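Local coordinates for protein laccase (Botrytis aclada, PDB 3SQR) that catalyses the oxidation of hydroquinone-type phenols coupled to the reduction of dioxygen to water at copper centres, and probably degrades lignin and detoxifies its products, at residues V270-H275 and I528-S533; I461-H466 and L524-A529. All coordinates share one frame; numbering follows the deposited sequence.

Contact 1 (V270-H275 and I528-S533); sequences VGIDSH and IAWHAS. With CU (copper (II) ion), chain D.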
loop_
_atom_site.group_PDB
_atom_site.type_symbol
_atom_site.label_atom_id
_atom_site.label_comp_id
_atom_site.label_asym_id
_atom_site.label_seq_id
_atom_site.Cartn_x
_atom_site.Cartn_y
_atom_site.Cartn_z
ATOM N N VAL A 270 1.381 -6.627 -0.958
ATOM C CA VAL A 270 0.823 -5.983 -2.163
ATOM C C VAL A 270 -0.181 -6.865 -2.871
ATOM O O VAL A 270 -0.475 -6.664 -4.062
ATOM C CB VAL A 270 1.951 -5.555 -3.143
ATOM C CG1 VAL A 270 2.883 -4.564 -2.441
ATOM C CG2 VAL A 270 2.695 -6.787 -3.744
ATOM N N GLY A 271 -0.830 -7.758 -2.131
ATOM C CA GLY A 271 -1.754 -8.670 -2.690
ATOM C C GLY A 271 -3.091 -7.989 -2.944
ATOM O O GLY A 271 -3.321 -6.852 -2.476
ATOM N N ILE A 272 -3.909 -8.644 -3.757
ATOM C CA ILE A 272 -5.288 -8.217 -4.070
ATOM C C ILE A 272 -6.133 -8.423 -2.828
ATOM O O ILE A 272 -6.941 -7.596 -2.450
ATOM C CB ILE A 272 -5.819 -9.128 -5.230
ATOM C CG1 ILE A 272 -5.109 -8.784 -6.516
ATOM C CG2 ILE A 272 -7.341 -9.049 -5.417
ATOM C CD1 ILE A 272 -5.268 -9.897 -7.566
ATOM N N ASP A 273 -5.933 -9.565 -2.204
ATOM C CA ASP A 273 -6.695 -9.915 -0.986
ATOM C C ASP A 273 -5.970 -10.965 -0.229
ATOM O O ASP A 273 -6.339 -12.136 -0.255
ATOM C CB ASP A 273 -8.079 -10.396 -1.357
ATOM C CG ASP A 273 -9.041 -10.437 -0.150
ATOM O OD1 ASP A 273 -8.584 -10.316 0.989
ATOM O OD2 ASP A 273 -10.257 -10.561 -0.370
ATOM N N SER A 274 -4.917 -10.538 0.469
ATOM C CA SER A 274 -3.967 -11.422 1.118
ATOM C C SER A 274 -3.605 -10.845 2.431
ATOM O O SER A 274 -3.366 -9.640 2.510
ATOM C CB SER A 274 -2.678 -11.584 0.271
ATOM O OG SER A 274 -2.232 -10.295 -0.137
ATOM N N HIS A 275 -3.379 -11.708 3.404
ATOM C CA HIS A 275 -2.844 -11.309 4.700
ATOM C C HIS A 275 -1.677 -12.210 4.974
ATOM O O HIS A 275 -1.755 -13.434 4.731
ATOM C CB HIS A 275 -3.856 -11.458 5.840
ATOM C CG HIS A 275 -3.465 -10.735 7.079
ATOM N ND1 HIS A 275 -2.578 -11.253 7.997
ATOM C CD2 HIS A 275 -3.799 -9.499 7.528
ATOM C CE1 HIS A 275 -2.391 -10.363 8.966
ATOM N NE2 HIS A 275 -3.151 -9.315 8.729
ATOM N N ILE A 528 -7.995 -3.842 0.164
ATOM C CA ILE A 528 -8.349 -5.103 -0.491
ATOM C C ILE A 528 -8.959 -4.660 -1.834
ATOM O O ILE A 528 -9.947 -3.911 -1.852
ATOM C CB ILE A 528 -9.329 -5.928 0.333
ATOM C CG1 ILE A 528 -8.688 -6.449 1.618
ATOM C CG2 ILE A 528 -9.890 -7.110 -0.562
ATOM C CD1 ILE A 528 -9.692 -7.058 2.656
ATOM N N ALA A 529 -8.313 -5.012 -2.937
ATOM C CA ALA A 529 -8.639 -4.424 -4.191
ATOM C C ALA A 529 -10.097 -4.649 -4.546
ATOM O O ALA A 529 -10.731 -3.735 -5.049
ATOM C CB ALA A 529 -7.689 -4.948 -5.343
ATOM N N TRP A 530 -10.614 -5.851 -4.274
ATOM C CA TRP A 530 -12.034 -6.082 -4.500
ATOM C C TRP A 530 -12.895 -5.109 -3.736
ATOM O O TRP A 530 -13.869 -4.616 -4.328
ATOM C CB TRP A 530 -12.447 -7.494 -4.154
ATOM C CG TRP A 530 -11.563 -8.572 -4.697
ATOM C CD1 TRP A 530 -10.878 -9.478 -3.992
ATOM C CD2 TRP A 530 -11.341 -8.882 -6.080
ATOM N NE1 TRP A 530 -10.239 -10.349 -4.825
ATOM C CE2 TRP A 530 -10.544 -10.011 -6.114
ATOM C CE3 TRP A 530 -11.856 -8.372 -7.282
ATOM C CZ2 TRP A 530 -10.163 -10.616 -7.313
ATOM C CZ3 TRP A 530 -11.478 -8.950 -8.450
ATOM C CH2 TRP A 530 -10.626 -10.060 -8.445
ATOM N N HIS A 531 -12.538 -4.827 -2.479
ATOM C CA HIS A 531 -13.361 -3.967 -1.615
ATOM C C HIS A 531 -13.284 -2.530 -2.073
ATOM O O HIS A 531 -14.306 -1.847 -2.157
ATOM C CB HIS A 531 -12.937 -4.106 -0.158
ATOM C CG HIS A 531 -13.178 -5.482 0.392
ATOM N ND1 HIS A 531 -12.917 -5.826 1.685
ATOM C CD2 HIS A 531 -13.631 -6.615 -0.208
ATOM C CE1 HIS A 531 -13.225 -7.096 1.877
ATOM N NE2 HIS A 531 -13.684 -7.591 0.740
ATOM N N ALA A 532 -12.100 -2.087 -2.457
ATOM C CA ALA A 532 -11.962 -0.775 -3.068
ATOM C C ALA A 532 -12.825 -0.635 -4.290
ATOM O O ALA A 532 -13.546 0.347 -4.460
ATOM C CB ALA A 532 -10.433 -0.477 -3.407
ATOM N N SER A 533 -12.765 -1.632 -5.159
ATOM C CA SER A 533 -13.552 -1.629 -6.395
ATOM C C SER A 533 -15.083 -1.677 -6.133
ATOM O O SER A 533 -15.877 -1.074 -6.913
ATOM C CB SER A 533 -13.156 -2.792 -7.245
ATOM O OG SER A 533 -12.014 -2.428 -7.981
HETATM CU CU CU D . -12.087 -4.470 2.938
#

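Contact 2 (I461-H466 and L524-A529); sequences IWHPIH and LHCHIA. With CU (copper (II) ion), chain D; CU (copper (II) ion), chain E; CU (copper (II) ion), chain F.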
loop_
_atom_site.group_PDB
_atom_site.type_symbol
_atom_site.label_atom_id
_atom_site.label_comp_id
_atom_site.label_asym_id
_atom_site.label_seq_id
_atom_site.Cartn_x
_atom_site.Cartn_y
_atom_site.Cartn_z
ATOM N N ILE A 461 -14.488 -9.033 8.826
ATOM C CA ILE A 461 -13.250 -8.944 8.021
ATOM C C ILE A 461 -12.341 -7.830 8.573
ATOM O O ILE A 461 -12.843 -6.783 8.941
ATOM C CB ILE A 461 -13.537 -8.670 6.557
ATOM C CG1 ILE A 461 -14.235 -9.895 5.873
ATOM C CG2 ILE A 461 -12.169 -8.370 5.845
ATOM C CD1 ILE A 461 -15.074 -9.558 4.631
ATOM N N TRP A 462 -11.029 -8.058 8.649
ATOM C CA TRP A 462 -10.090 -6.979 9.062
ATOM C C TRP A 462 -9.599 -6.202 7.826
ATOM O O TRP A 462 -8.778 -6.736 7.049
ATOM C CB TRP A 462 -8.895 -7.586 9.815
ATOM C CG TRP A 462 -9.254 -8.071 11.159
ATOM C CD1 TRP A 462 -10.140 -9.059 11.458
ATOM C CD2 TRP A 462 -8.740 -7.596 12.416
ATOM N NE1 TRP A 462 -10.182 -9.262 12.817
ATOM C CE2 TRP A 462 -9.359 -8.353 13.430
ATOM C CE3 TRP A 462 -7.819 -6.615 12.769
ATOM C CZ2 TRP A 462 -9.092 -8.154 14.784
ATOM C CZ3 TRP A 462 -7.542 -6.408 14.144
ATOM C CH2 TRP A 462 -8.180 -7.181 15.120
ATOM N N HIS A 463 -10.169 -5.014 7.592
ATOM C CA HIS A 463 -10.003 -4.250 6.359
ATOM C C HIS A 463 -8.792 -3.332 6.480
ATOM O O HIS A 463 -8.734 -2.526 7.406
ATOM C CB HIS A 463 -11.225 -3.376 6.026
ATOM C CG HIS A 463 -12.507 -4.137 5.924
ATOM N ND1 HIS A 463 -12.980 -4.626 4.731
ATOM C CD2 HIS A 463 -13.411 -4.504 6.873
ATOM C CE1 HIS A 463 -14.116 -5.288 4.942
ATOM N NE2 HIS A 463 -14.417 -5.188 6.226
ATOM N N PRO A 464 -7.787 -3.501 5.594
ATOM C CA PRO A 464 -6.602 -2.617 5.639
ATOM C C PRO A 464 -6.947 -1.231 5.113
ATOM O O PRO A 464 -7.184 -1.039 3.911
ATOM C CB PRO A 464 -5.613 -3.327 4.731
ATOM C CG PRO A 464 -6.528 -4.063 3.715
ATOM C CD PRO A 464 -7.684 -4.527 4.535
ATOM N N ILE A 465 -7.050 -0.272 6.018
ATOM C CA ILE A 465 -7.581 1.032 5.594
ATOM C C ILE A 465 -6.366 1.914 5.341
ATOM O O ILE A 465 -5.474 2.046 6.213
ATOM C CB ILE A 465 -8.415 1.671 6.738
ATOM C CG1 ILE A 465 -9.603 0.766 7.064
ATOM C CG2 ILE A 465 -8.811 3.122 6.378
ATOM C CD1 ILE A 465 -10.556 0.575 5.891
ATOM N N HIS A 466 -6.332 2.486 4.146
ATOM C CA HIS A 466 -5.267 3.356 3.714
ATOM C C HIS A 466 -5.822 4.772 3.617
ATOM O O HIS A 466 -6.866 4.987 2.980
ATOM C CB HIS A 466 -4.808 2.920 2.325
ATOM C CG HIS A 466 -3.805 3.850 1.718
ATOM N ND1 HIS A 466 -3.707 4.081 0.353
ATOM C CD2 HIS A 466 -2.797 4.527 2.295
ATOM C CE1 HIS A 466 -2.734 4.944 0.151
ATOM N NE2 HIS A 466 -2.168 5.221 1.312
ATOM N N LEU A 524 -9.638 7.688 1.269
ATOM C CA LEU A 524 -9.418 6.717 2.324
ATOM C C LEU A 524 -10.224 5.492 1.903
ATOM O O LEU A 524 -11.354 5.610 1.489
ATOM C CB LEU A 524 -9.917 7.227 3.671
ATOM C CG LEU A 524 -9.910 6.165 4.786
ATOM C CD1 LEU A 524 -9.553 6.809 6.121
ATOM C CD2 LEU A 524 -11.269 5.407 4.809
ATOM N N HIS A 525 -9.608 4.323 1.945
ATOM C CA HIS A 525 -10.246 3.160 1.430
ATOM C C HIS A 525 -9.648 1.906 1.971
ATOM O O HIS A 525 -8.519 1.916 2.459
ATOM C CB HIS A 525 -10.143 3.131 -0.088
ATOM C CG HIS A 525 -8.751 2.999 -0.588
ATOM N ND1 HIS A 525 -8.236 1.813 -1.065
ATOM C CD2 HIS A 525 -7.749 3.907 -0.665
ATOM C CE1 HIS A 525 -6.994 2.014 -1.466
ATOM N NE2 HIS A 525 -6.664 3.267 -1.200
ATOM N N CYS A 526 -10.443 0.843 1.928
ATOM C CA CYS A 526 -9.910 -0.500 2.129
ATOM C C CYS A 526 -8.986 -0.831 0.949
ATOM O O CYS A 526 -9.333 -0.570 -0.226
ATOM C CB CYS A 526 -11.042 -1.521 2.181
ATOM S SG CYS A 526 -10.377 -3.121 2.432
ATOM N N HIS A 527 -7.823 -1.385 1.257
ATOM C CA HIS A 527 -6.815 -1.697 0.259
ATOM C C HIS A 527 -6.972 -3.111 -0.287
ATOM O O HIS A 527 -6.170 -3.549 -1.161
ATOM C CB HIS A 527 -5.377 -1.535 0.846
ATOM C CG HIS A 527 -4.389 -0.941 -0.119
ATOM N ND1 HIS A 527 -4.078 -1.553 -1.302
ATOM C CD2 HIS A 527 -3.621 0.191 -0.061
ATOM C CE1 HIS A 527 -3.180 -0.827 -1.945
ATOM N NE2 HIS A 527 -2.894 0.251 -1.231
ATOM N N ILE A 528 -7.995 -3.842 0.164
ATOM C CA ILE A 528 -8.349 -5.103 -0.491
ATOM C C ILE A 528 -8.959 -4.660 -1.834
ATOM O O ILE A 528 -9.947 -3.911 -1.852
ATOM C CB ILE A 528 -9.329 -5.928 0.333
ATOM C CG1 ILE A 528 -8.688 -6.449 1.618
ATOM C CG2 ILE A 528 -9.890 -7.110 -0.562
ATOM C CD1 ILE A 528 -9.692 -7.058 2.656
ATOM N N ALA A 529 -8.313 -5.012 -2.937
ATOM C CA ALA A 529 -8.639 -4.424 -4.191
ATOM C C ALA A 529 -10.097 -4.649 -4.546
ATOM O O ALA A 529 -10.731 -3.735 -5.049
ATOM C CB ALA A 529 -7.689 -4.948 -5.343
HETATM CU CU CU D . -12.087 -4.470 2.938
HETATM CU CU CU E . -5.187 4.355 -1.980
HETATM CU CU CU F . -1.481 1.637 -1.914
HETATM O O HOH W 1 -3.757 2.885 -2.376
#

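Contact 1 (V270-H275 and I528-S533)
Ile272 and Asp273, on the loop between strands 262-269 and 276-280, meet the start of helix 529-533 by one hydrogen bond, apolar packing and van der Waals contacts of a carboxylate. Ala529 N, which as a first-turn amide has no acceptor within its own helix, donates to Ile272 O at 3.0 Å, in the carbonyl plane; Ile528 is the N-cap residue.

With CG2 of Ile272 anti to the backbone N, this methyl lies over one face of the Trp530 indole, offset toward the rim, in a CH-pi contact 3.6 Å from the centroid of the five-membered ring. The same methyl reaches Ala529 CB, a side chain small enough to let loop and helix come close.

Asp273 crosses Ile528, its CG 3.5 Å from Ile528 CG2, and sets OD2 in the indole plane, 3.8 Å from Trp530 CD1; a carboxylate oxygen suits this edge, where the C-H groups are slightly positive. Asp204 accepts the loop amides of Ile272 and Asp273.

Ile528 CG2 also covers the centre of the His531 ring, while its CD1 lies 3.5 Å from the copper that His531 ND1 binds at 2.0 Å. This apolar cover beside a histidine ligand belongs to the type 1 copper site of a multicopper oxidase.

Contact 2 (I461-H466 and L524-A529)
Cys526 SG, lying in plane at the edge of the His463 ring, is gripped from two quarters: copper binds it at 2.2 Å, and Ile528 N donates to it at 3.4 Å, fairly straight (161°). His463 ND1 holds the same copper, and His531 completes the trio of the type 1 site, where a soft thiolate and two imidazoles suit copper. The frame is an antiparallel strand pair of a cupredoxin domain, and His525, Cys526 and His527 make up the His-Cys-His motif of multicopper oxidases.

Strands 463-466 and 524-526 join through the hydrogen-bonded pair His466 and His525, with His466 N to His525 O at 2.8 Å and a return bond from His525 N. Beyond Cys526 the chain is tied on, for His527 N reaches Pro464 O, also at 2.8 Å. Proline, lacking an amide hydrogen, offers only its carbonyl, and its rigid ring lays CD 3.6 Å from Ile528 CG1. Ile465 CG2 packs on Leu524 CG, on the side of the sheet that carries Cys526.

The histidines flanking Cys526 serve two further coppers, His525 with His170 and His468, His527 with His126 and His168. Electrons are thought to pass this way from the type 1 site to the dioxygen-reducing cluster. His525 CG takes the crowded position between backbone N and carbonyl carbon (chi1 65°), and ND1 donates to Cys526 O from above the carbonyl plane, helping to fix the ring while NE2 binds copper at 2.0 Å. The side chains of His466, probably a type 2 copper ligand, and His525 run side by side, their ring planes turned 74° apart. His466 ND1 stands 2.8 Å from the copper of His525, a long approach, and shares a 3.0 Å hydrogen bond with the water on that copper.

Overall arrangement
Both contacts are buried and close to the middle of the chain, and they end on the same stretch: the chain leaves strand 520-526 and passes through His527 and Ile528 into helix 529-533. Contact 2 lies within one cupredoxin domain, so regular strand pairing sets its geometry and its polar side chains are mostly metal ligands. Contact 1 joins the second and third cupredoxin domains, a loop of one meeting a short helix of the other, and relies on a single backbone bond with apolar and aromatic packing. They converge on the type 1 copper, which takes one histidine from contact 1 and a histidine and cysteine from contact 2. Contact 2 alone extends to the other coppers.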